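Local coordinates for protein MamA (Candidatus Magnetobacterium bavaricum, PDB 3VTX) that is a tetratricopeptide-repeat (TPR) protein, an all-helical superhelix of paired antiparallel helices of the kind that commonly serves as a scaffold for protein-protein interactions, at residues Y77-G80 against S81-M85; A150-K154 against G155-E159. One frame throughout, in Å; residues are numbered along the deposited sequence.

Contact 1 of 2, residues Y77-G80 against S81-M85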
ATOM      1  N   TYR A  77       4.389  -1.871  -5.041  1.00 23.19           N
ATOM      2  CA  TYR A  77       3.694  -1.545  -3.820  1.00 24.34           C
ATOM      3  C   TYR A  77       2.243  -2.003  -3.949  1.00 22.48           C
ATOM      4  O   TYR A  77       1.677  -2.533  -3.000  1.00 21.16           O
ATOM      5  CB  TYR A  77       3.774  -0.019  -3.541  1.00 23.29           C
ATOM      6  CG  TYR A  77       2.836   0.414  -2.404  1.00 23.73           C
ATOM      7  CD1 TYR A  77       3.076   0.033  -1.052  1.00 23.72           C
ATOM      8  CD2 TYR A  77       1.678   1.135  -2.684  1.00 24.34           C
ATOM      9  CE1 TYR A  77       2.213   0.436  -0.085  1.00 26.13           C
ATOM     10  CE2 TYR A  77       0.768   1.524  -1.666  1.00 25.55           C
ATOM     11  CZ  TYR A  77       1.073   1.131  -0.390  1.00 26.32           C
ATOM     12  OH  TYR A  77       0.231   1.455   0.658  1.00 27.79           O
ATOM     13  N   ILE A  78       1.607  -1.702  -5.073  1.00 22.80           N
ATOM     14  CA  ILE A  78       0.198  -2.021  -5.248  1.00 21.53           C
ATOM     15  C   ILE A  78       0.049  -3.516  -5.337  1.00 22.56           C
ATOM     16  O   ILE A  78      -0.820  -4.073  -4.690  1.00 22.25           O
ATOM     17  CB  ILE A  78      -0.438  -1.321  -6.447  1.00 20.80           C
ATOM     18  CG1 ILE A  78      -0.339   0.218  -6.304  1.00 20.61           C
ATOM     19  CG2 ILE A  78      -1.893  -1.846  -6.600  1.00 20.71           C
ATOM     20  CD1 ILE A  78      -0.715   1.049  -7.601  1.00 27.33           C
ATOM     21  N   LEU A  79       0.946  -4.177  -6.052  1.00 21.54           N
ATOM     22  CA  LEU A  79       0.939  -5.630  -6.175  1.00 23.45           C
ATOM     23  C   LEU A  79       1.133  -6.258  -4.819  1.00 22.19           C
ATOM     24  O   LEU A  79       0.441  -7.170  -4.434  1.00 21.86           O
ATOM     25  CB  LEU A  79       2.065  -6.102  -7.102  1.00 24.72           C
ATOM     26  CG  LEU A  79       2.255  -7.648  -7.269  1.00 26.72           C
ATOM     27  CD1 LEU A  79       0.923  -8.316  -7.679  1.00 23.65           C
ATOM     28  CD2 LEU A  79       3.405  -7.990  -8.306  1.00 29.31           C
ATOM     29  N   GLY A  80       2.097  -5.763  -4.072  1.00 22.35           N
ATOM     30  CA  GLY A  80       2.297  -6.371  -2.732  1.00 20.65           C
ATOM     31  C   GLY A  80       1.169  -6.096  -1.751  1.00 19.89           C
ATOM     32  O   GLY A  80       0.752  -6.985  -1.015  1.00 21.71           O
ATOM     33  N   SER A  81       0.657  -4.882  -1.768  1.00 20.36           N
ATOM     34  CA  SER A  81      -0.560  -4.532  -0.991  1.00 21.66           C
ATOM     35  C   SER A  81      -1.751  -5.434  -1.328  1.00 21.52           C
ATOM     36  O   SER A  81      -2.461  -5.934  -0.443  1.00 21.10           O
ATOM     37  CB  SER A  81      -0.922  -3.042  -1.152  1.00 21.84           C
ATOM     38  OG  SER A  81       0.055  -2.175  -0.626  1.00 24.35           O
ATOM     39  N   ALA A  82      -1.964  -5.662  -2.608  1.00 21.68           N
ATOM     40  CA  ALA A  82      -3.046  -6.527  -3.071  1.00 21.39           C
ATOM     41  C   ALA A  82      -2.872  -7.966  -2.626  1.00 20.23           C
ATOM     42  O   ALA A  82      -3.837  -8.676  -2.254  1.00 20.54           O
ATOM     43  CB  ALA A  82      -3.112  -6.471  -4.644  1.00 21.70           C
ATOM     44  N   ASN A  83      -1.633  -8.439  -2.704  1.00 21.63           N
ATOM     45  CA  ASN A  83      -1.309  -9.798  -2.277  1.00 21.98           C
ATOM     46  C   ASN A  83      -1.601  -9.960  -0.800  1.00 22.17           C
ATOM     47  O   ASN A  83      -2.124 -11.005  -0.382  1.00 23.69           O
ATOM     48  CB  ASN A  83       0.155 -10.086  -2.663  1.00 22.55           C
ATOM     49  CG  ASN A  83       0.288 -10.591  -4.083  1.00 26.48           C
ATOM     50  OD1 ASN A  83      -0.414 -11.539  -4.467  1.00 31.64           O
ATOM     51  ND2 ASN A  83       1.379 -10.208  -4.700  1.00 31.50           N
ATOM     52  N   PHE A  84      -1.325  -8.943   0.008  1.00 21.49           N
ATOM     53  CA  PHE A  84      -1.679  -9.024   1.443  1.00 22.73           C
ATOM     54  C   PHE A  84      -3.209  -9.112   1.575  1.00 22.89           C
ATOM     55  O   PHE A  84      -3.722  -9.885   2.372  1.00 23.64           O
ATOM     56  CB  PHE A  84      -1.148  -7.834   2.163  1.00 21.79           C
ATOM     57  CG  PHE A  84      -1.350  -7.796   3.662  1.00 21.73           C
ATOM     58  CD1 PHE A  84      -1.193  -8.922   4.460  1.00 25.73           C
ATOM     59  CD2 PHE A  84      -1.539  -6.550   4.282  1.00 26.64           C
ATOM     60  CE1 PHE A  84      -1.296  -8.807   5.811  1.00 26.33           C
ATOM     61  CE2 PHE A  84      -1.666  -6.482   5.663  1.00 29.67           C
ATOM     62  CZ  PHE A  84      -1.526  -7.595   6.390  1.00 24.78           C
ATOM     63  N   MET A  85      -3.945  -8.356   0.758  1.00 21.32           N
ATOM     64  CA  MET A  85      -5.419  -8.389   0.825  1.00 22.35           C
ATOM     65  C   MET A  85      -5.987  -9.757   0.502  1.00 24.33           C
ATOM     66  O   MET A  85      -7.072 -10.104   1.004  1.00 27.48           O
ATOM     67  CB  MET A  85      -6.052  -7.331  -0.098  1.00 22.06           C
ATOM     68  CG  MET A  85      -5.756  -5.915   0.334  1.00 21.82           C
ATOM     69  SD  MET A  85      -6.409  -4.770  -0.852  1.00 22.74           S
ATOM     70  CE  MET A  85      -5.315  -3.357  -0.670  1.00 23.46           C
TER

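Contact 2 of 2, residues A150-K154 against G155-E159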
ATOM      1  N   ALA A 150       3.555  -4.839  18.132  1.00 19.51           N
ATOM      2  CA  ALA A 150       4.630  -5.838  17.860  1.00 21.78           C
ATOM      3  C   ALA A 150       5.364  -6.208  19.123  1.00 21.52           C
ATOM      4  O   ALA A 150       5.663  -7.406  19.335  1.00 22.55           O
ATOM      5  CB  ALA A 150       5.590  -5.368  16.760  1.00 19.02           C
ATOM      6  N   TYR A 151       5.683  -5.237  19.971  1.00 21.59           N
ATOM      7  CA  TYR A 151       6.297  -5.542  21.267  1.00 23.52           C
ATOM      8  C   TYR A 151       5.387  -6.365  22.170  1.00 24.63           C
ATOM      9  O   TYR A 151       5.870  -7.284  22.811  1.00 25.22           O
ATOM     10  CB  TYR A 151       6.765  -4.268  22.005  1.00 22.16           C
ATOM     11  CG  TYR A 151       8.087  -3.841  21.523  1.00 22.56           C
ATOM     12  CD1 TYR A 151       9.240  -4.598  21.772  1.00 25.30           C
ATOM     13  CD2 TYR A 151       8.255  -2.600  20.879  1.00 25.47           C
ATOM     14  CE1 TYR A 151      10.460  -4.161  21.292  1.00 28.42           C
ATOM     15  CE2 TYR A 151       9.482  -2.169  20.403  1.00 27.96           C
ATOM     16  CZ  TYR A 151      10.589  -2.934  20.650  1.00 30.09           C
ATOM     17  OH  TYR A 151      11.814  -2.566  20.143  1.00 29.36           O
ATOM     18  N   GLU A 152       4.077  -6.073  22.204  1.00 22.95           N
ATOM     19  CA  GLU A 152       3.144  -6.945  22.907  1.00 23.78           C
ATOM     20  C   GLU A 152       3.199  -8.373  22.333  1.00 25.24           C
ATOM     21  O   GLU A 152       3.118  -9.350  23.101  1.00 24.76           O
ATOM     22  CB  GLU A 152       1.724  -6.341  22.893  1.00 25.27           C
ATOM     23  CG  GLU A 152       0.618  -7.391  23.051  1.00 27.51           C
ATOM     24  CD  GLU A 152       0.256  -7.794  24.499  1.00 34.82           C
ATOM     25  OE1 GLU A 152       1.058  -7.429  25.365  1.00 36.18           O
ATOM     26  OE2 GLU A 152      -0.853  -8.497  24.686  1.00 35.64           O
ATOM     27  N   GLY A 153       3.334  -8.483  21.017  1.00 21.78           N
ATOM     28  CA  GLY A 153       3.426  -9.775  20.343  1.00 23.75           C
ATOM     29  C   GLY A 153       4.627 -10.586  20.825  1.00 25.92           C
ATOM     30  O   GLY A 153       4.558 -11.811  20.941  1.00 28.97           O
ATOM     31  N   LYS A 154       5.693  -9.877  21.136  1.00 23.52           N
ATOM     32  CA  LYS A 154       6.935 -10.499  21.713  1.00 25.38           C
ATOM     33  C   LYS A 154       6.880 -10.775  23.190  1.00 27.21           C
ATOM     34  O   LYS A 154       7.864 -11.259  23.793  1.00 27.96           O
ATOM     35  CB  LYS A 154       8.114  -9.489  21.504  1.00 27.10           C
ATOM     36  CG  LYS A 154       8.473  -9.341  20.148  1.00 27.04           C
ATOM     37  CD  LYS A 154       9.562  -8.270  19.879  1.00 30.99           C
ATOM     38  CE  LYS A 154      10.902  -8.474  20.640  1.00 37.88           C
ATOM     39  NZ  LYS A 154      11.744  -9.432  20.023  1.00 36.33           N
ATOM     40  N   GLY A 155       5.840 -10.339  23.828  1.00 25.81           N
ATOM     41  CA  GLY A 155       5.673 -10.472  25.252  1.00 27.29           C
ATOM     42  C   GLY A 155       6.430  -9.451  26.047  1.00 27.00           C
ATOM     43  O   GLY A 155       6.717  -9.713  27.210  1.00 31.38           O
ATOM     44  N   LEU A 156       6.775  -8.297  25.448  1.00 26.58           N
ATOM     45  CA  LEU A 156       7.515  -7.215  26.064  1.00 25.26           C
ATOM     46  C   LEU A 156       6.564  -6.036  26.309  1.00 26.83           C
ATOM     47  O   LEU A 156       6.600  -5.008  25.580  1.00 26.00           O
ATOM     48  CB  LEU A 156       8.706  -6.788  25.198  1.00 26.95           C
ATOM     49  CG  LEU A 156       9.842  -7.822  24.941  1.00 28.06           C
ATOM     50  CD1 LEU A 156      10.928  -7.351  23.998  1.00 30.28           C
ATOM     51  CD2 LEU A 156      10.344  -8.350  26.320  1.00 33.34           C
ATOM     52  N   ARG A 157       5.760  -6.163  27.365  1.00 27.35           N
ATOM     53  CA  ARG A 157       4.654  -5.223  27.583  1.00 28.75           C
ATOM     54  C   ARG A 157       5.166  -3.853  27.995  1.00 28.02           C
ATOM     55  O   ARG A 157       4.604  -2.804  27.691  1.00 26.08           O
ATOM     56  CB  ARG A 157       3.683  -5.773  28.624  1.00 31.06           C
ATOM     57  CG  ARG A 157       2.463  -6.372  27.933  1.00 35.85           C
ATOM     58  CD  ARG A 157       1.274  -6.652  28.823  1.00 34.69           C
ATOM     59  NE  ARG A 157       0.353  -7.364  28.003  1.00 36.32           N
ATOM     60  CZ  ARG A 157      -0.765  -7.849  28.431  1.00 32.34           C
ATOM     61  NH1 ARG A 157      -1.080  -7.716  29.735  1.00 38.24           N
ATOM     62  NH2 ARG A 157      -1.572  -8.454  27.570  1.00 41.88           N
ATOM     63  N   ASP A 158       6.267  -3.804  28.701  1.00 29.37           N
ATOM     64  CA  ASP A 158       6.805  -2.479  29.060  1.00 28.70           C
ATOM     65  C   ASP A 158       7.233  -1.666  27.851  1.00 27.68           C
ATOM     66  O   ASP A 158       6.892  -0.501  27.785  1.00 26.87           O
ATOM     67  CB  ASP A 158       8.022  -2.637  30.008  1.00 32.46           C
ATOM     68  CG  ASP A 158       7.648  -3.101  31.407  1.00 37.31           C
ATOM     69  OD1 ASP A 158       6.472  -3.035  31.835  1.00 41.79           O
ATOM     70  OD2 ASP A 158       8.646  -3.464  32.161  1.00 49.10           O
ATOM     71  N   GLU A 159       7.896  -2.285  26.884  1.00 25.96           N
ATOM     72  CA  GLU A 159       8.300  -1.621  25.650  1.00 27.29           C
ATOM     73  C   GLU A 159       7.043  -1.269  24.833  1.00 25.54           C
ATOM     74  O   GLU A 159       6.976  -0.204  24.267  1.00 26.53           O
ATOM     75  CB  GLU A 159       9.224  -2.453  24.765  1.00 27.63           C
ATOM     76  CG  GLU A 159      10.691  -2.444  25.063  1.00 36.15           C
ATOM     77  CD  GLU A 159      11.291  -1.042  25.194  0.50 34.40           C
ATOM     78  OE1 GLU A 159      11.561  -0.361  24.169  0.50 36.75           O
ATOM     79  OE2 GLU A 159      11.471  -0.655  26.349  0.50 41.66           O
TER

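Contact 1 of 2, residues Y77-G80 against S81-M85
Two first torsions of different kind bring Tyr77 and Ser81 together one helical turn apart. Tyr77 holds CG anti to its own N (chi1 169°), which swings the ring forward along the helix, while Ser81 places OG beside its backbone N (chi1 -64°), aimed back down the preceding turn. The hydroxyl therefore lies over one face of the phenol ring, displaced toward its rim, with OG 3.4 Å from Tyr77 CE1. The same OG donates to Tyr77 O at 2.9 Å. Because Ser81 N also donates to Tyr77 O, at 2.8 Å, this carbonyl oxygen is gripped twice by one residue; the two donors approach from opposite faces of the carbonyl plane, each tilted about 30° from it. The hydroxyl of this buried serine thus gives its hydrogen within its own helix, which helps hold chi1.

On another flank Leu79 and Asn83 run side by side and point the same way. The amide end of Asn83 meets the leucine branch, with ND2 3.6 Å from Leu79 CD1, and ND2 also comes to 3.2 Å from Leu79 O. The i to i+4 bonding continues with Ala82 N to Ile78 O, Asn83 N to Leu79 O and Phe84 N to Gly80 O.

Helix 73-85, which carries the whole contact, lies within a tetratricopeptide-repeat array, with other helices on several of its sides. Leu79 and Asn83 face helix 89-102, touching Ala95, Ala91 and Ala92. Ile78 and Ala82 lie against helices 39-51 and 55-68, whereas Tyr77 and Ser81 meet Lys112 of helix 107-119, where Phe84 also touches Val116.

Contact 2 of 2, residues A150-K154 against G155-E159
Arg157 reaches back across the turn to grip Glu152 side-on. Beyond CB its chain runs extended: CG passes 3.1 Å from Glu152 OE1, CD follows along the same oxygen, NE donates to Glu152 OE1 at 2.7 Å, and at the tip NH2 donates to Glu152 OE2 at 3.0 Å. Both bonds are nearly straight and use the syn sides of a carboxylate almost coplanar with the guanidinium, so the salt bridge ties the two helix ends.

On another side of the turn, Glu159 CB sits over the Tyr151 ring as a CH-pi contact, 3.8 Å from the centroid and 17° off its normal. Tyr151 CD1 also meets Leu156 CD1 near the ring plane, at 3.9 Å. The same Leu156 methyl also packs against Lys154 CE.

Gly155, with positive phi, closes the first helix in a Schellman motif: Leu156 N bonds Tyr151 O, and Gly155 N bonds Glu152 O. Leu156 then occupies the N-cap position of the next helix. This is the tight turn between the two antiparallel helices of a tetratricopeptide repeat, 141-153 and 157-169; Tyr151 reaches Ala160 of the second, while Lys154 bridges to Asp124 of helix 123-136.

The two contacts occupy different TPR motifs of one chain and do not touch: their centres are 27 Å apart, and their nearest atoms about 13 Å. Contact 1 is buried, its centre about 6 Å from the centre of the chain, and lies wholly inside one helix. Contact 2 is at the surface, its centre about 25 Å from the centre of the chain, and makes the turn between two helices. They follow in series along the chain, in the repeat ranges 74-103 and 141-173, with the range 107-140 between them. Contact 2 also lies close to a bound glycerol, about 5 Å from Gly153, probably a remnant of the crystallisation liquor.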